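Local coordinates for protein lysine-specific demethylase REF6 (Arabidopsis thaliana, PDB 6A58) that removes methyl groups from di- and trimethylated histone H3 and binds DNA through its C-terminal C2H2 zinc fingers, the part present here, at residues Arg93-His96 with Ile97-His100; Phe117-Val120 with Ser121-Ser124; Ser35-Lys38 with Gln39-His43. One frame throughout, in Å; residues are numbered along the deposited sequence.

Contact 1: residues Arg93-His96 with Ile97-His100; sequences RTEH and IRVH. With ZN (zinc ion), chain D.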
# COMPACT_ATOMS: atom_id res chain seq x y z
N ARG A 93 -8.82 0.72 3.78
CA ARG A 93 -9.65 0.97 4.96
C ARG A 93 -11.07 1.34 4.54
O ARG A 93 -12.03 0.83 5.10
CB ARG A 93 -9.06 2.08 5.84
CG ARG A 93 -9.97 2.47 7.01
CD ARG A 93 -9.27 3.32 8.05
NE ARG A 93 -8.92 4.65 7.54
CZ ARG A 93 -8.39 5.62 8.28
NH1 ARG A 93 -8.12 5.45 9.57
NH2 ARG A 93 -8.10 6.79 7.71
N THR A 94 -11.20 2.25 3.57
CA THR A 94 -12.51 2.67 3.07
C THR A 94 -13.33 1.49 2.53
O THR A 94 -14.52 1.36 2.85
CB THR A 94 -12.38 3.77 2.00
OG1 THR A 94 -11.77 4.92 2.59
CG2 THR A 94 -13.74 4.16 1.42
N GLU A 95 -12.70 0.63 1.73
CA GLU A 95 -13.34 -0.59 1.25
C GLU A 95 -13.79 -1.48 2.41
O GLU A 95 -14.92 -1.98 2.42
CB GLU A 95 -12.43 -1.37 0.29
CG GLU A 95 -12.36 -0.76 -1.10
CD GLU A 95 -11.60 -1.60 -2.11
OE1 GLU A 95 -11.00 -2.64 -1.73
OE2 GLU A 95 -11.60 -1.23 -3.30
N HIS A 96 -12.91 -1.67 3.40
CA HIS A 96 -13.24 -2.46 4.58
C HIS A 96 -14.45 -1.95 5.37
O HIS A 96 -15.28 -2.76 5.81
CB HIS A 96 -12.04 -2.56 5.53
CG HIS A 96 -12.41 -3.06 6.89
ND1 HIS A 96 -12.64 -4.40 7.15
CD2 HIS A 96 -12.61 -2.41 8.06
CE1 HIS A 96 -12.96 -4.54 8.43
NE2 HIS A 96 -12.94 -3.35 9.00
N ILE A 97 -14.55 -0.64 5.54
CA ILE A 97 -15.66 -0.04 6.30
C ILE A 97 -17.03 -0.42 5.70
O ILE A 97 -18.02 -0.56 6.42
CB ILE A 97 -15.51 1.50 6.44
CG1 ILE A 97 -14.30 1.83 7.32
CG2 ILE A 97 -16.75 2.13 7.06
CD1 ILE A 97 -13.76 3.23 7.14
N ARG A 98 -17.07 -0.62 4.38
CA ARG A 98 -18.30 -1.07 3.72
C ARG A 98 -18.81 -2.42 4.23
O ARG A 98 -20.01 -2.69 4.15
CB ARG A 98 -18.13 -1.12 2.20
CG ARG A 98 -17.85 0.22 1.55
CD ARG A 98 -17.46 0.06 0.09
NE ARG A 98 -16.88 1.28 -0.44
CZ ARG A 98 -16.10 1.35 -1.53
NH1 ARG A 98 -15.80 0.26 -2.24
NH2 ARG A 98 -15.61 2.53 -1.90
N VAL A 99 -17.91 -3.26 4.74
CA VAL A 99 -18.31 -4.54 5.36
C VAL A 99 -19.22 -4.27 6.56
O VAL A 99 -20.21 -4.97 6.76
CB VAL A 99 -17.09 -5.40 5.79
CG1 VAL A 99 -17.53 -6.68 6.49
CG2 VAL A 99 -16.22 -5.73 4.58
N HIS A 100 -18.87 -3.25 7.35
CA HIS A 100 -19.67 -2.86 8.52
C HIS A 100 -20.97 -2.17 8.15
O HIS A 100 -22.00 -2.41 8.78
CB HIS A 100 -18.88 -1.93 9.43
CG HIS A 100 -17.62 -2.51 9.98
ND1 HIS A 100 -17.59 -3.73 10.63
CD2 HIS A 100 -16.36 -2.03 10.02
CE1 HIS A 100 -16.35 -3.98 11.02
NE2 HIS A 100 -15.58 -2.97 10.67
ZN ZN D . -13.56 -2.55 10.84
O HOH W 1 -13.95 -0.12 -4.39
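His96 and His100, one helical turn apart on helix 90-101, grip the same zinc ion from the C-terminal half of the recognition helix of the third C2H2 finger. Each uses its NE2, and the bond from His96 NE2 to the zinc measures 2.1 Å. Sharing the ion puts NE2 of His96 3.1 Å from NE2 of His100, with the ring planes at 88°; Cys78 and Cys83 complete the site. His96 has CG trans to the backbone N (chi1 166°), whereas CG of His100 lies beside its backbone N (chi1 -61°), and these different swings bring the two rings to one ion. Between the histidines the backbone tightens: Val99 N donates to His96 O at 2.9 Å, from above the carbonyl plane. One turn earlier Ile97 N reaches Arg93 O (3.0 Å), while CD1 of Ile97 runs alongside CG of Arg93, whose NH1 is bonded to Lys77 O. Elsewhere on the helix Arg98 stretches back over Glu95, one guanidinium face lying over CA of Glu95. Glu95 OE2 and Arg98 NH1 are 4.6 Å apart, too far for a salt bridge, and water 1 links these two atoms; NH1 also bonds to Arg118 O in the next finger. A leucine at Arg98 would probably leave Arg118 O without this donor and the water on Glu95 OE2 without its bond to NH1. The zinc thus draws on two imidazole nitrogens held by a single helical turn, while the side-chain charges of Glu95 and Arg98 meet through a water and probably attract each other only at a distance.

Contact 2: residues Phe117-Val120 with Ser121-Ser124; sequences FRFV and SDFS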
# COMPACT_ATOMS: atom_id res chain seq x y z
N PHE A 117 -21.90 -5.24 -5.86
CA PHE A 117 -20.52 -5.51 -5.40
C PHE A 117 -20.08 -4.46 -4.39
O PHE A 117 -20.50 -3.30 -4.46
CB PHE A 117 -19.57 -5.56 -6.61
CG PHE A 117 -20.03 -6.50 -7.67
CD1 PHE A 117 -19.69 -7.84 -7.61
CD2 PHE A 117 -20.89 -6.07 -8.68
CE1 PHE A 117 -20.15 -8.73 -8.57
CE2 PHE A 117 -21.35 -6.95 -9.64
CZ PHE A 117 -20.98 -8.28 -9.58
N ARG A 118 -19.25 -4.89 -3.44
CA ARG A 118 -18.72 -4.01 -2.39
C ARG A 118 -17.46 -3.28 -2.83
O ARG A 118 -17.25 -2.13 -2.45
CB ARG A 118 -18.42 -4.82 -1.12
CG ARG A 118 -18.11 -3.97 0.10
CD ARG A 118 -17.89 -4.79 1.36
NE ARG A 118 -18.89 -5.85 1.53
CZ ARG A 118 -20.17 -5.68 1.86
NH1 ARG A 118 -20.69 -4.46 2.06
NH2 ARG A 118 -20.96 -6.74 1.96
N PHE A 119 -16.62 -3.96 -3.60
CA PHE A 119 -15.35 -3.41 -4.09
C PHE A 119 -15.38 -3.32 -5.61
O PHE A 119 -15.97 -4.18 -6.27
CB PHE A 119 -14.16 -4.29 -3.66
CG PHE A 119 -14.23 -4.79 -2.24
CD1 PHE A 119 -14.56 -3.92 -1.19
CD2 PHE A 119 -13.95 -6.11 -1.93
CE1 PHE A 119 -14.61 -4.38 0.12
CE2 PHE A 119 -14.00 -6.58 -0.62
CZ PHE A 119 -14.33 -5.71 0.40
N VAL A 120 -14.75 -2.28 -6.15
CA VAL A 120 -14.74 -2.06 -7.61
C VAL A 120 -14.01 -3.18 -8.37
O VAL A 120 -14.42 -3.51 -9.48
CB VAL A 120 -14.15 -0.67 -7.97
CG1 VAL A 120 -12.64 -0.62 -7.78
CG2 VAL A 120 -14.52 -0.29 -9.40
N SER A 121 -12.97 -3.76 -7.77
CA SER A 121 -12.24 -4.89 -8.37
C SER A 121 -13.13 -6.12 -8.60
O SER A 121 -12.95 -6.83 -9.59
CB SER A 121 -11.03 -5.27 -7.52
OG SER A 121 -11.41 -5.63 -6.21
N ASP A 122 -14.07 -6.36 -7.69
CA ASP A 122 -15.07 -7.42 -7.86
C ASP A 122 -16.03 -7.11 -9.01
O ASP A 122 -16.42 -8.01 -9.76
CB ASP A 122 -15.88 -7.64 -6.57
CG ASP A 122 -15.03 -8.06 -5.39
OD1 ASP A 122 -13.91 -8.58 -5.58
OD2 ASP A 122 -15.50 -7.88 -4.24
N PHE A 123 -16.43 -5.84 -9.12
CA PHE A 123 -17.29 -5.38 -10.22
C PHE A 123 -16.58 -5.47 -11.57
O PHE A 123 -17.19 -5.90 -12.55
CB PHE A 123 -17.78 -3.94 -9.94
CG PHE A 123 -18.73 -3.39 -10.98
CD1 PHE A 123 -19.76 -4.16 -11.52
CD2 PHE A 123 -18.61 -2.06 -11.39
CE1 PHE A 123 -20.63 -3.63 -12.46
CE2 PHE A 123 -19.48 -1.52 -12.33
CZ PHE A 123 -20.49 -2.31 -12.87
N SER A 124 -15.31 -5.07 -11.61
CA SER A 124 -14.49 -5.19 -12.83
C SER A 124 -14.27 -6.64 -13.24
O SER A 124 -14.33 -6.97 -14.43
CB SER A 124 -13.13 -4.50 -12.63
OG SER A 124 -13.30 -3.11 -12.40
O HOH W 2 -18.21 -7.51 -3.84
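The start of the recognition helix in the fourth C2H2 finger is built here, where the chain leaves strand 116-117 and turns into helix 120-129. Phe117 and Phe123 form the apolar part: CD2 of Phe117 meets CD1 of Phe123 at 3.6 Å, with the ring planes 31° apart. CA of Phe123 sits over one face of the Phe117 ring, 4.1 Å from its centroid, as a CH-pi contact. With CG of Phe123 trans to its backbone N (chi1 -178°), the ring is carried back beside Phe117, and it also touches Tyr106. Phe117 in turn meets the ring of His126, a zinc ligand. Phe119 is the N-cap residue; its carbonyl oxygen receives only weak bonds, from Asp122 N and Phe123 N. Alongside the Phe119 ring, OD2 of Asp122 approaches CD2 to 3.3 Å and takes a bond from water 2, which accepts from Arg118 N. Val120 O is gripped twice by Ser124, by N at 2.8 Å and by OG at 3.2 Å, the hydroxyl coming from above the carbonyl plane. An aromatic strand residue packed against the first turn of the helix and a zinc-binding histidine is typical of the beta-beta-alpha core of a C2H2 finger.

Contact 3: residues Ser35-Lys38 with Gln39-His43; sequences SSEK and QLMLH. With ZN (zinc ion), chain B.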
# COMPACT_ATOMS: atom_id res chain seq x y z
N SER A 35 20.98 7.51 9.94
CA SER A 35 21.69 7.94 11.14
C SER A 35 23.13 8.39 10.87
O SER A 35 23.70 9.13 11.67
CB SER A 35 21.70 6.81 12.18
OG SER A 35 20.38 6.40 12.50
N SER A 36 23.70 7.95 9.75
CA SER A 36 25.08 8.29 9.40
C SER A 36 25.25 8.44 7.89
O SER A 36 24.45 7.92 7.11
CB SER A 36 26.02 7.20 9.90
OG SER A 36 25.74 5.96 9.26
N GLU A 37 26.31 9.14 7.50
CA GLU A 37 26.67 9.26 6.08
C GLU A 37 26.96 7.89 5.48
O GLU A 37 26.63 7.64 4.32
CB GLU A 37 27.87 10.18 5.88
CG GLU A 37 28.12 10.53 4.42
CD GLU A 37 29.22 11.55 4.21
OE1 GLU A 37 30.19 11.58 5.00
OE2 GLU A 37 29.12 12.31 3.23
N LYS A 38 27.59 7.02 6.27
CA LYS A 38 27.85 5.63 5.89
C LYS A 38 26.61 4.93 5.35
O LYS A 38 26.63 4.37 4.26
CB LYS A 38 28.40 4.86 7.09
CG LYS A 38 28.70 3.40 6.83
CD LYS A 38 29.31 2.76 8.06
CE LYS A 38 30.13 1.54 7.70
NZ LYS A 38 31.45 1.90 7.10
N GLN A 39 25.53 4.98 6.12
CA GLN A 39 24.30 4.30 5.73
C GLN A 39 23.60 4.99 4.56
O GLN A 39 22.92 4.34 3.77
CB GLN A 39 23.36 4.13 6.93
CG GLN A 39 23.94 3.22 8.02
CD GLN A 39 24.26 1.81 7.55
OE1 GLN A 39 23.62 1.28 6.63
NE2 GLN A 39 25.25 1.19 8.17
N LEU A 40 23.78 6.31 4.43
CA LEU A 40 23.31 7.02 3.24
C LEU A 40 24.08 6.58 1.99
O LEU A 40 23.48 6.39 0.93
CB LEU A 40 23.44 8.54 3.42
CG LEU A 40 23.07 9.38 2.20
CD1 LEU A 40 21.62 9.17 1.81
CD2 LEU A 40 23.37 10.86 2.42
N MET A 41 25.40 6.42 2.10
CA MET A 41 26.21 5.94 0.97
C MET A 41 25.81 4.53 0.53
O MET A 41 25.70 4.26 -0.67
CB MET A 41 27.70 5.99 1.32
CG MET A 41 28.26 7.40 1.41
SD MET A 41 30.03 7.43 1.73
CE MET A 41 30.13 7.19 3.50
N LEU A 42 25.57 3.65 1.50
CA LEU A 42 25.10 2.30 1.21
C LEU A 42 23.71 2.32 0.57
O LEU A 42 23.43 1.55 -0.35
CB LEU A 42 25.10 1.43 2.48
CG LEU A 42 26.49 1.18 3.10
CD1 LEU A 42 26.36 0.50 4.46
CD2 LEU A 42 27.37 0.36 2.17
N HIS A 43 22.86 3.23 1.04
CA HIS A 43 21.54 3.45 0.45
C HIS A 43 21.62 3.88 -1.02
O HIS A 43 20.85 3.41 -1.85
CB HIS A 43 20.77 4.48 1.26
CG HIS A 43 19.44 4.85 0.67
ND1 HIS A 43 18.38 3.98 0.66
CD2 HIS A 43 19.01 5.99 0.10
CE1 HIS A 43 17.34 4.57 0.09
NE2 HIS A 43 17.70 5.79 -0.26
ZN ZN B . 16.74 7.22 -1.43
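The helix that Ser36 caps through Gln39 N, helix 37-44, contributes just one zinc ligand, His43, where a classical C2H2 helix gives two. In the cap, OG of Ser36 accepts from Gln39 N at 3.3 Å in a nearly straight bond (161°). This OG is tucked between the backbone N and the carbonyl carbon (chi1 63°), a setting that turns it toward the N-H of Gln39 in the first helical turn. The CG of Gln39 packs 3.5 Å from the same OG, so the hydroxyl has both a polar and an apolar neighbour from one residue. Behind the cap the regular ladder begins: Leu40 N donates to Ser36 O, Met41 N to Glu37 O at 2.8 Å and Leu42 N to Lys38 O. Among the side chains the meetings are lighter. Met41, bent at its last torsion (chi3 -81°), brings its methyl CE back over the first turn, 3.7 Å from CA of Lys38 and 4.0 Å from CG of Glu37. Leu42 lays CG against Lys38 O and also touches Ile47. Leu40 reaches Tyr23 and Phe34 of the two strands, joining the helix to the hairpin. One turn beyond Gln39, whose carbonyl receives the N-H of His43, the imidazole binds zinc through NE2 at 2.1 Å, with Cys25 and Cys30 among the other ligands. A serine N-cap opening a short helix that packs on a two-stranded hairpin fits the beta-beta-alpha plan of a C2H2 finger; consistent with its classification as a degenerate finger, the fourth ligand, His60, comes from helix 60-70.

How the contacts relate
Contacts 1 and 2 belong to consecutive fingers and touch directly, their centres about 13 Å apart. The joint is made by Arg98 NH1 and Arg118 O, 2.8 Å apart and probably hydrogen-bonded, and by the Phe119 ring, whose CE1 packs 3.3 Å from Glu95 O; the start of the fourth helix thus leans on the third. Contact 3 stands apart, its centre about 40 Å from that of contact 1 and about 44 Å from that of contact 2, across the centre of the chain. Contact 1 supplies two ligands to one zinc and contact 3 one ligand to another, whereas contact 2 packs beside a third through Phe117. Together they sample three of the four fingers required for DNA binding.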